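Local coordinates for protein cGAS/DncV-like nucleotidyltransferase in E. coli homolog (Elizabethkingia meningoseptica ATCC 13253 = NBRC 12535, PDB 6E0N) that synthesises cyclic nucleotide second messengers from nucleoside triphosphates in response to infection, as the signal-producing enzyme of a CBASS antiphage defence system, at residues V42-Q47 against V62-R67; D136-F141 against I157-D162. One frame throughout, in Å; residues are numbered along the deposited sequence.

Interaction 1: residues V42-Q47 against V62-R67. With MG (magnesium ion), chain E; APC (diphosphomethylphosphonic acid adenosyl ester), chain B; GTP (guanosine-5'-triphosphate), chain C.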
loop_
_atom_site.group_PDB
_atom_site.type_symbol
_atom_site.label_atom_id
_atom_site.label_comp_id
_atom_site.label_asym_id
_atom_site.label_seq_id
_atom_site.Cartn_x
_atom_site.Cartn_y
_atom_site.Cartn_z
ATOM N N VAL A 42 -12.006 -15.753 10.923
ATOM C CA VAL A 42 -11.270 -14.661 10.300
ATOM C C VAL A 42 -11.387 -14.763 8.784
ATOM O O VAL A 42 -11.571 -15.844 8.222
ATOM C CB VAL A 42 -9.778 -14.640 10.713
ATOM C CG1 VAL A 42 -9.636 -14.405 12.206
ATOM C CG2 VAL A 42 -9.082 -15.936 10.295
ATOM N N THR A 43 -11.279 -13.610 8.128
ATOM C CA THR A 43 -11.040 -13.532 6.693
ATOM C C THR A 43 -9.583 -13.141 6.493
ATOM O O THR A 43 -9.111 -12.169 7.095
ATOM C CB THR A 43 -11.929 -12.468 6.049
ATOM O OG1 THR A 43 -13.304 -12.820 6.213
ATOM C CG2 THR A 43 -11.610 -12.332 4.557
ATOM N N ILE A 44 -8.870 -13.899 5.664
ATOM C CA ILE A 44 -7.480 -13.609 5.328
ATOM C C ILE A 44 -7.432 -13.110 3.892
ATOM O O ILE A 44 -8.008 -13.732 2.993
ATOM C CB ILE A 44 -6.577 -14.839 5.547
ATOM C CG1 ILE A 44 -6.511 -15.156 7.047
ATOM C CG2 ILE A 44 -5.191 -14.589 4.993
ATOM C CD1 ILE A 44 -5.815 -16.450 7.394
ATOM N N PHE A 45 -6.765 -11.977 3.681
ATOM C CA PHE A 45 -6.614 -11.404 2.354
ATOM C C PHE A 45 -5.356 -10.553 2.339
ATOM O O PHE A 45 -4.735 -10.310 3.375
ATOM C CB PHE A 45 -7.850 -10.593 1.935
ATOM C CG PHE A 45 -8.129 -9.400 2.805
ATOM C CD1 PHE A 45 -8.855 -9.533 3.977
ATOM C CD2 PHE A 45 -7.689 -8.140 2.438
ATOM C CE1 PHE A 45 -9.125 -8.435 4.771
ATOM C CE2 PHE A 45 -7.950 -7.042 3.231
ATOM C CZ PHE A 45 -8.670 -7.187 4.398
ATOM N N LEU A 46 -4.980 -10.105 1.152
ATOM C CA LEU A 46 -3.787 -9.292 1.004
ATOM C C LEU A 46 -4.149 -7.819 0.877
ATOM O O LEU A 46 -5.225 -7.455 0.396
ATOM C CB LEU A 46 -2.990 -9.700 -0.236
ATOM C CG LEU A 46 -2.533 -11.153 -0.340
ATOM C CD1 LEU A 46 -1.655 -11.312 -1.596
ATOM C CD2 LEU A 46 -1.808 -11.602 0.906
ATOM N N GLN A 47 -3.228 -6.969 1.307
ATOM C CA GLN A 47 -3.253 -5.556 0.975
ATOM C C GLN A 47 -1.835 -5.162 0.575
ATOM O O GLN A 47 -0.932 -5.987 0.527
ATOM C CB GLN A 47 -3.767 -4.716 2.147
ATOM C CG GLN A 47 -2.830 -4.674 3.307
ATOM C CD GLN A 47 -3.285 -3.696 4.364
ATOM O OE1 GLN A 47 -4.425 -3.233 4.344
ATOM N NE2 GLN A 47 -2.394 -3.372 5.296
ATOM N N VAL A 62 5.308 -9.148 2.156
ATOM C CA VAL A 62 3.895 -9.229 1.797
ATOM C C VAL A 62 3.052 -8.886 3.018
ATOM O O VAL A 62 3.375 -9.283 4.144
ATOM C CB VAL A 62 3.524 -10.615 1.226
ATOM C CG1 VAL A 62 3.816 -11.724 2.228
ATOM C CG2 VAL A 62 2.054 -10.644 0.809
ATOM N N ASP A 63 1.967 -8.145 2.788
ATOM C CA ASP A 63 1.063 -7.709 3.847
ATOM C C ASP A 63 -0.164 -8.611 3.837
ATOM O O ASP A 63 -0.992 -8.534 2.925
ATOM C CB ASP A 63 0.672 -6.251 3.633
ATOM C CG ASP A 63 1.877 -5.335 3.564
ATOM O OD1 ASP A 63 2.745 -5.435 4.455
ATOM O OD2 ASP A 63 1.967 -4.528 2.613
ATOM N N ILE A 64 -0.275 -9.458 4.856
ATOM C CA ILE A 64 -1.369 -10.412 4.989
ATOM C C ILE A 64 -2.299 -9.894 6.077
ATOM O O ILE A 64 -1.916 -9.824 7.250
ATOM C CB ILE A 64 -0.856 -11.818 5.326
ATOM C CG1 ILE A 64 0.122 -12.293 4.252
ATOM C CG2 ILE A 64 -2.021 -12.780 5.474
ATOM C CD1 ILE A 64 0.848 -13.577 4.602
ATOM N N VAL A 65 -3.522 -9.543 5.698
ATOM C CA VAL A 65 -4.510 -9.041 6.646
ATOM C C VAL A 65 -5.287 -10.217 7.221
ATOM O O VAL A 65 -5.730 -11.104 6.480
ATOM C CB VAL A 65 -5.459 -8.038 5.971
ATOM C CG1 VAL A 65 -6.435 -7.473 7.001
ATOM C CG2 VAL A 65 -4.682 -6.921 5.296
ATOM N N MET A 66 -5.449 -10.232 8.542
ATOM C CA MET A 66 -6.286 -11.226 9.217
ATOM C C MET A 66 -7.415 -10.482 9.920
ATOM O O MET A 66 -7.234 -9.965 11.029
ATOM C CB MET A 66 -5.491 -12.066 10.206
ATOM C CG MET A 66 -6.283 -13.270 10.692
ATOM S SD MET A 66 -5.702 -14.002 12.228
ATOM C CE MET A 66 -6.262 -12.783 13.417
ATOM N N ARG A 67 -8.582 -10.445 9.286
ATOM C CA ARG A 67 -9.732 -9.706 9.799
ATOM C C ARG A 67 -10.582 -10.642 10.650
ATOM O O ARG A 67 -11.233 -11.550 10.126
ATOM C CB ARG A 67 -10.545 -9.156 8.631
ATOM C CG ARG A 67 -11.709 -8.264 9.035
ATOM C CD ARG A 67 -12.509 -7.812 7.821
ATOM N NE ARG A 67 -13.169 -8.936 7.167
ATOM C CZ ARG A 67 -13.696 -8.892 5.949
ATOM N NH1 ARG A 67 -13.651 -7.771 5.240
ATOM N NH2 ARG A 67 -14.263 -9.974 5.441
HETATM MG MG MG E . 3.792 -3.570 1.888
HETATM P PG APC B . 7.789 -0.353 13.879
HETATM O O1G APC B . 8.681 -0.711 12.713
HETATM O O2G APC B . 7.670 -1.526 14.824
HETATM O O3G APC B . 8.380 0.829 14.609
HETATM P PB APC B . 5.629 -0.741 12.076
HETATM O O1B APC B . 6.615 -1.512 11.281
HETATM O O2B APC B . 4.411 -1.510 12.433
HETATM O O3B APC B . 6.298 0.050 13.326
HETATM P PA APC B . 5.018 -0.081 9.145
HETATM O O1A APC B . 6.236 -0.899 8.856
HETATM O O2A APC B . 4.957 1.113 8.170
HETATM C C3A APC B . 5.132 0.531 10.919
HETATM O "O5'" APC B . 3.587 -0.880 9.006
HETATM C "C5'" APC B . 3.638 -2.239 9.288
HETATM C "C4'" APC B . 2.564 -2.928 8.409
HETATM O "O4'" APC B . 1.389 -2.568 8.831
HETATM C "C3'" APC B . 2.705 -2.420 6.961
HETATM O "O3'" APC B . 3.368 -3.343 6.220
HETATM C "C2'" APC B . 1.253 -2.255 6.481
HETATM O "O2'" APC B . 0.852 -3.472 5.705
HETATM C "C1'" APC B . 0.515 -2.147 7.546
HETATM N N9 APC B . 0.106 -0.758 7.700
HETATM C C8 APC B . 0.756 0.360 8.074
HETATM N N7 APC B . -0.108 1.383 8.038
HETATM C C5 APC B . -1.296 0.903 7.641
HETATM C C6 APC B . -2.525 1.497 7.434
HETATM N N6 APC B . -3.015 2.854 7.559
HETATM N N1 APC B . -3.559 0.776 7.031
HETATM C C2 APC B . -3.412 -0.550 6.826
HETATM N N3 APC B . -2.211 -1.129 7.034
HETATM C C4 APC B . -1.159 -0.409 7.435
HETATM P PG GTP C . 5.515 -1.150 -0.060
HETATM O O1G GTP C . 6.320 -1.597 -1.261
HETATM O O2G GTP C . 6.257 -0.034 0.634
HETATM O O3G GTP C . 5.315 -2.308 0.893
HETATM O O3B GTP C . 4.110 -0.571 -0.591
HETATM P PB GTP C . 2.684 -1.036 -0.016
HETATM O O1B GTP C . 2.709 -2.488 0.407
HETATM O O2B GTP C . 1.653 -0.776 -1.088
HETATM O O3A GTP C . 2.351 -0.081 1.232
HETATM P PA GTP C . 2.538 -0.548 2.764
HETATM O O1A GTP C . 3.361 -1.811 2.871
HETATM O O2A GTP C . 3.152 0.576 3.564
HETATM O "O5'" GTP C . 1.040 -0.818 3.275
HETATM C "C5'" GTP C . 0.280 -1.833 2.695
HETATM C "C4'" GTP C . -1.130 -1.341 2.475
HETATM O "O4'" GTP C . -1.627 -0.805 3.716
HETATM C "C3'" GTP C . -1.356 -0.261 1.408
HETATM O "O3'" GTP C . -1.648 -0.782 0.157
HETATM C "C2'" GTP C . -2.599 0.475 1.970
HETATM O "O2'" GTP C . -3.747 -0.155 1.472
HETATM C "C1'" GTP C . -2.472 0.317 3.495
HETATM N N9 GTP C . -1.880 1.556 4.016
HETATM C C8 GTP C . -0.567 1.765 4.334
HETATM N N7 GTP C . -0.431 3.039 4.767
HETATM C C5 GTP C . -1.644 3.639 4.734
HETATM C C6 GTP C . -2.075 4.919 5.064
HETATM O O6 GTP C . -1.275 5.752 5.482
HETATM N N1 GTP C . -3.408 5.246 4.918
HETATM C C2 GTP C . -4.302 4.305 4.449
HETATM N N2 GTP C . -5.587 4.613 4.301
HETATM N N3 GTP C . -3.871 3.041 4.118
HETATM C C4 GTP C . -2.565 2.714 4.261
HETATM O O HOH W 1 1.689 -6.712 0.113
HETATM O O HOH W 2 4.825 -4.445 3.380
HETATM O O HOH W 3 4.012 -5.167 0.484
#

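Interaction 2: residues D136-F141 against I157-D162. With APC (diphosphomethylphosphonic acid adenosyl ester), chain B.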
loop_
_atom_site.group_PDB
_atom_site.type_symbol
_atom_site.label_atom_id
_atom_site.label_comp_id
_atom_site.label_asym_id
_atom_site.label_seq_id
_atom_site.Cartn_x
_atom_site.Cartn_y
_atom_site.Cartn_z
ATOM N N ASP A 136 4.182 -9.309 6.880
ATOM C CA ASP A 136 3.580 -8.527 7.948
ATOM C C ASP A 136 2.138 -9.006 8.077
ATOM O O ASP A 136 1.341 -8.842 7.147
ATOM C CB ASP A 136 3.628 -7.035 7.618
ATOM C CG ASP A 136 5.021 -6.469 7.708
ATOM O OD1 ASP A 136 5.915 -7.165 8.231
ATOM O OD2 ASP A 136 5.219 -5.322 7.259
ATOM N N VAL A 137 1.809 -9.609 9.211
ATOM C CA VAL A 137 0.451 -10.068 9.480
ATOM C C VAL A 137 -0.280 -8.978 10.251
ATOM O O VAL A 137 0.190 -8.517 11.298
ATOM C CB VAL A 137 0.467 -11.391 10.263
ATOM C CG1 VAL A 137 -0.948 -11.839 10.580
ATOM C CG2 VAL A 137 1.212 -12.460 9.470
ATOM N N ILE A 138 -1.430 -8.567 9.731
ATOM C CA ILE A 138 -2.147 -7.414 10.266
ATOM C C ILE A 138 -3.478 -7.878 10.841
ATOM O O ILE A 138 -4.479 -7.917 10.111
ATOM C CB ILE A 138 -2.357 -6.349 9.179
ATOM C CG1 ILE A 138 -1.014 -5.978 8.548
ATOM C CG2 ILE A 138 -3.025 -5.109 9.755
ATOM C CD1 ILE A 138 -1.135 -5.216 7.257
ATOM N N PRO A 139 -3.545 -8.242 12.122
ATOM C CA PRO A 139 -4.856 -8.507 12.729
ATOM C C PRO A 139 -5.672 -7.227 12.784
ATOM O O PRO A 139 -5.138 -6.135 13.002
ATOM C CB PRO A 139 -4.509 -9.016 14.135
ATOM C CG PRO A 139 -3.155 -8.409 14.437
ATOM C CD PRO A 139 -2.434 -8.348 13.092
ATOM N N CYS A 140 -6.980 -7.366 12.582
ATOM C CA CYS A 140 -7.852 -6.203 12.547
ATOM C C CYS A 140 -9.293 -6.646 12.720
ATOM O O CYS A 140 -9.604 -7.841 12.736
ATOM C CB CYS A 140 -7.683 -5.437 11.233
ATOM S SG CYS A 140 -8.076 -6.416 9.758
ATOM N N PHE A 141 -10.169 -5.654 12.859
ATOM C CA PHE A 141 -11.606 -5.864 12.933
ATOM C C PHE A 141 -12.282 -5.174 11.751
ATOM O O PHE A 141 -11.685 -4.357 11.047
ATOM C CB PHE A 141 -12.206 -5.278 14.223
ATOM C CG PHE A 141 -11.760 -5.953 15.486
ATOM C CD1 PHE A 141 -11.946 -7.309 15.667
ATOM C CD2 PHE A 141 -11.179 -5.219 16.509
ATOM C CE1 PHE A 141 -11.546 -7.930 16.837
ATOM C CE2 PHE A 141 -10.779 -5.833 17.680
ATOM C CZ PHE A 141 -10.961 -7.190 17.842
ATOM N N ILE A 157 -11.409 -1.744 7.361
ATOM C CA ILE A 157 -10.834 -2.442 8.502
ATOM C C ILE A 157 -10.253 -1.423 9.470
ATOM O O ILE A 157 -9.905 -0.298 9.100
ATOM C CB ILE A 157 -9.754 -3.464 8.091
ATOM C CG1 ILE A 157 -8.647 -2.778 7.287
ATOM C CG2 ILE A 157 -10.372 -4.609 7.294
ATOM C CD1 ILE A 157 -7.446 -3.668 7.026
ATOM N N LYS A 158 -10.136 -1.840 10.728
ATOM C CA LYS A 158 -9.521 -1.009 11.752
ATOM C C LYS A 158 -8.648 -1.875 12.650
ATOM O O LYS A 158 -8.977 -3.030 12.932
ATOM C CB LYS A 158 -10.572 -0.281 12.601
ATOM C CG LYS A 158 -11.401 -1.183 13.497
ATOM C CD LYS A 158 -12.440 -0.368 14.270
ATOM C CE LYS A 158 -13.241 -1.240 15.227
ATOM N NZ LYS A 158 -14.270 -0.450 15.968
ATOM N N PHE A 159 -7.528 -1.309 13.087
ATOM C CA PHE A 159 -6.684 -1.930 14.094
ATOM C C PHE A 159 -6.044 -0.816 14.912
ATOM O O PHE A 159 -6.223 0.372 14.631
ATOM C CB PHE A 159 -5.683 -2.915 13.472
ATOM C CG PHE A 159 -4.779 -2.310 12.445
ATOM C CD1 PHE A 159 -5.176 -2.222 11.121
ATOM C CD2 PHE A 159 -3.518 -1.860 12.797
ATOM C CE1 PHE A 159 -4.338 -1.676 10.166
ATOM C CE2 PHE A 159 -2.675 -1.316 11.848
ATOM C CZ PHE A 159 -3.086 -1.223 10.530
ATOM N N TYR A 160 -5.306 -1.204 15.942
ATOM C CA TYR A 160 -4.680 -0.248 16.835
ATOM C C TYR A 160 -3.189 -0.520 16.907
ATOM O O TYR A 160 -2.763 -1.675 17.007
ATOM C CB TYR A 160 -5.322 -0.310 18.218
ATOM C CG TYR A 160 -6.805 -0.016 18.163
ATOM C CD1 TYR A 160 -7.722 -1.015 17.855
ATOM C CD2 TYR A 160 -7.288 1.266 18.389
ATOM C CE1 TYR A 160 -9.078 -0.748 17.791
ATOM C CE2 TYR A 160 -8.642 1.541 18.331
ATOM C CZ TYR A 160 -9.531 0.531 18.028
ATOM O OH TYR A 160 -10.877 0.801 17.965
ATOM N N SER A 161 -2.405 0.548 16.830
ATOM C CA SER A 161 -0.966 0.423 16.943
ATOM C C SER A 161 -0.576 0.324 18.414
ATOM O O SER A 161 -1.327 0.716 19.313
ATOM C CB SER A 161 -0.273 1.634 16.318
ATOM O OG SER A 161 -0.571 2.806 17.050
ATOM N N ASP A 162 0.621 -0.212 18.657
ATOM C CA ASP A 162 1.110 -0.315 20.026
ATOM C C ASP A 162 1.285 1.054 20.676
ATOM O O ASP A 162 1.261 1.145 21.907
ATOM C CB ASP A 162 2.412 -1.116 20.067
ATOM C CG ASP A 162 2.189 -2.603 19.844
ATOM O OD1 ASP A 162 1.029 -3.018 19.626
ATOM O OD2 ASP A 162 3.178 -3.358 19.882
HETATM P PG APC B . 7.789 -0.353 13.879
HETATM O O1G APC B . 8.681 -0.711 12.713
HETATM O O2G APC B . 7.670 -1.526 14.824
HETATM O O3G APC B . 8.380 0.829 14.609
HETATM P PB APC B . 5.629 -0.741 12.076
HETATM O O1B APC B . 6.615 -1.512 11.281
HETATM O O2B APC B . 4.411 -1.510 12.433
HETATM O O3B APC B . 6.298 0.050 13.326
HETATM P PA APC B . 5.018 -0.081 9.145
HETATM O O1A APC B . 6.236 -0.899 8.856
HETATM O O2A APC B . 4.957 1.113 8.170
HETATM C C3A APC B . 5.132 0.531 10.919
HETATM O "O5'" APC B . 3.587 -0.880 9.006
HETATM C "C5'" APC B . 3.638 -2.239 9.288
HETATM C "C4'" APC B . 2.564 -2.928 8.409
HETATM O "O4'" APC B . 1.389 -2.568 8.831
HETATM C "C3'" APC B . 2.705 -2.420 6.961
HETATM O "O3'" APC B . 3.368 -3.343 6.220
HETATM C "C2'" APC B . 1.253 -2.255 6.481
HETATM O "O2'" APC B . 0.852 -3.472 5.705
HETATM C "C1'" APC B . 0.515 -2.147 7.546
HETATM N N9 APC B . 0.106 -0.758 7.700
HETATM C C8 APC B . 0.756 0.360 8.074
HETATM N N7 APC B . -0.108 1.383 8.038
HETATM C C5 APC B . -1.296 0.903 7.641
HETATM C C6 APC B . -2.525 1.497 7.434
HETATM N N6 APC B . -3.015 2.854 7.559
HETATM N N1 APC B . -3.559 0.776 7.031
HETATM C C2 APC B . -3.412 -0.550 6.826
HETATM N N3 APC B . -2.211 -1.129 7.034
HETATM C C4 APC B . -1.159 -0.409 7.435
#

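Interaction 1: residues V42-Q47 against V62-R67
Thr43 and Phe45 exchange paired backbone hydrogen bonds with Arg67 and Val65, fixing strands 42-47 and 62-67 as antiparallel neighbours whose directions differ by 163°. Thr43 O accepts from Arg67 N at 2.8 Å, and Phe45 O from Val65 N at 2.7 Å; the return bonds run from Thr43 N and Phe45 N. At the non-hydrogen-bonded pairs, CA-H...O contacts fill in, as from Ile44 CA to Val65 O.

The apolar contacts fall on both faces. With CG held between its backbone N and carbonyl carbon (chi1 63°), the Phe45 ring folds back over Val65, whose CB stands 3.8 Å from the ring centroid in a CH-pi contact, while Val65 CG1 comes within 3.4 Å of Phe45 CZ. The other methyl, Val65 CG2, packs against Gln47 CG. On the reverse face, Ile44 CG2 meets Ile64 CG2, Leu46 CD2 lies beside Ile64 CG1, and Met66 CG lies against Val42; helix 21-38 covers Ile64 and Met66.

Polar side chains take over at the two ends. Arg67 and Thr43 run side by side, both directed to Asp69, which forms a salt bridge with Arg67 NE and a hydrogen bond with Thr43 OG1. At the other end the extended Gln47 side chain presents NE2 to N3 of the adenine of the ATP analogue, 2.8 Å away. Asp63 OD2 binds magnesium at 2.2 Å; three GTP oxygens and two waters complete six ligands. Another water, accepting from Asp63 N and donating to Gln47 O, joins the strand ends beside the metal.

A carboxylate on a core strand, gripping magnesium beside the triphosphate of a bound nucleotide, is characteristic of the nucleotidyltransferase active site shared by CD-NTases.

Interaction 2: residues D136-F141 against I157-D162
Ile157 opens the second segment against Cys140 and Phe141. Its CB and CG2 both lie 3.8 Å from Cys140 SG, and its CA makes a CA-H...O contact with Phe141 O. At chi1 60° the Cys140 SG is turned toward the isoleucine branch, and Arg67 of strand 62-68 also touches Cys140.

Lys158 supplies the backbone pairing. Its carbonyl O receives Phe141 N at 2.9 Å in a nearly straight bond (173° at the hydrogen), and its own N gives a second bond to Phe141 O at 3.0 Å. The same Lys158 O is only 3.2 Å from Cys140 CB. This antiparallel hydrogen-bonded pair belongs to the beta hairpin of strands 135-147 and 152-160. Beyond it the partners splay apart, their short segment axes making 116° with each other, and side chains rather than backbone bonds bridge the widening angle.

Phe159 does most of that bridging. Its CB lies 3.3 Å from Pro139 O, and the ring extends toward Ile138, whose CG2 sits over one face, 3.9 Å from the centroid and displaced from the ring centre, as a CH-pi contact. The ring edge meets the adenine of the ATP analogue, with C2 of the base in the ring plane and Phe159 CZ 3.6 Å from N3. Ile138 divides its branches between these partners: CG2 goes to the phenyl face, while CD1 packs against the ribose. Two residues earlier, Asp136 OD2 stands 2.9 Å from the ribose O3', and its other oxygen, OD1, accepts a hydrogen bond from Gln125.

After Tyr160 the strand gives way to loop, where Asp162 forms salt bridges with Lys102 and Arg119.

Interactions 1 and 2 are successive pieces of one mixed sheet, joined where strand 62-68 runs parallel to strand 135-147: Ile64 O lies 2.8 Å from Ile138 N, and Val65 CG1 packs on Cys140 SG. Interaction 1 is only partly buried and is an antiparallel pairing held by two fully bonded pairs, Thr43 with Arg67 and Phe45 with Val65. Interaction 2 is buried and smaller, a single bonded pair followed by divergence and aromatic packing. Both touch the same ATP analogue but with different chemistry: 42-47 and 62-67 bring an amide and a metal-bound carboxylate, whereas 136-141 and 157-162 mainly offer hydrophobic contacts to base and sugar, with Asp136 placed beside Asp63 near the ribose O3'.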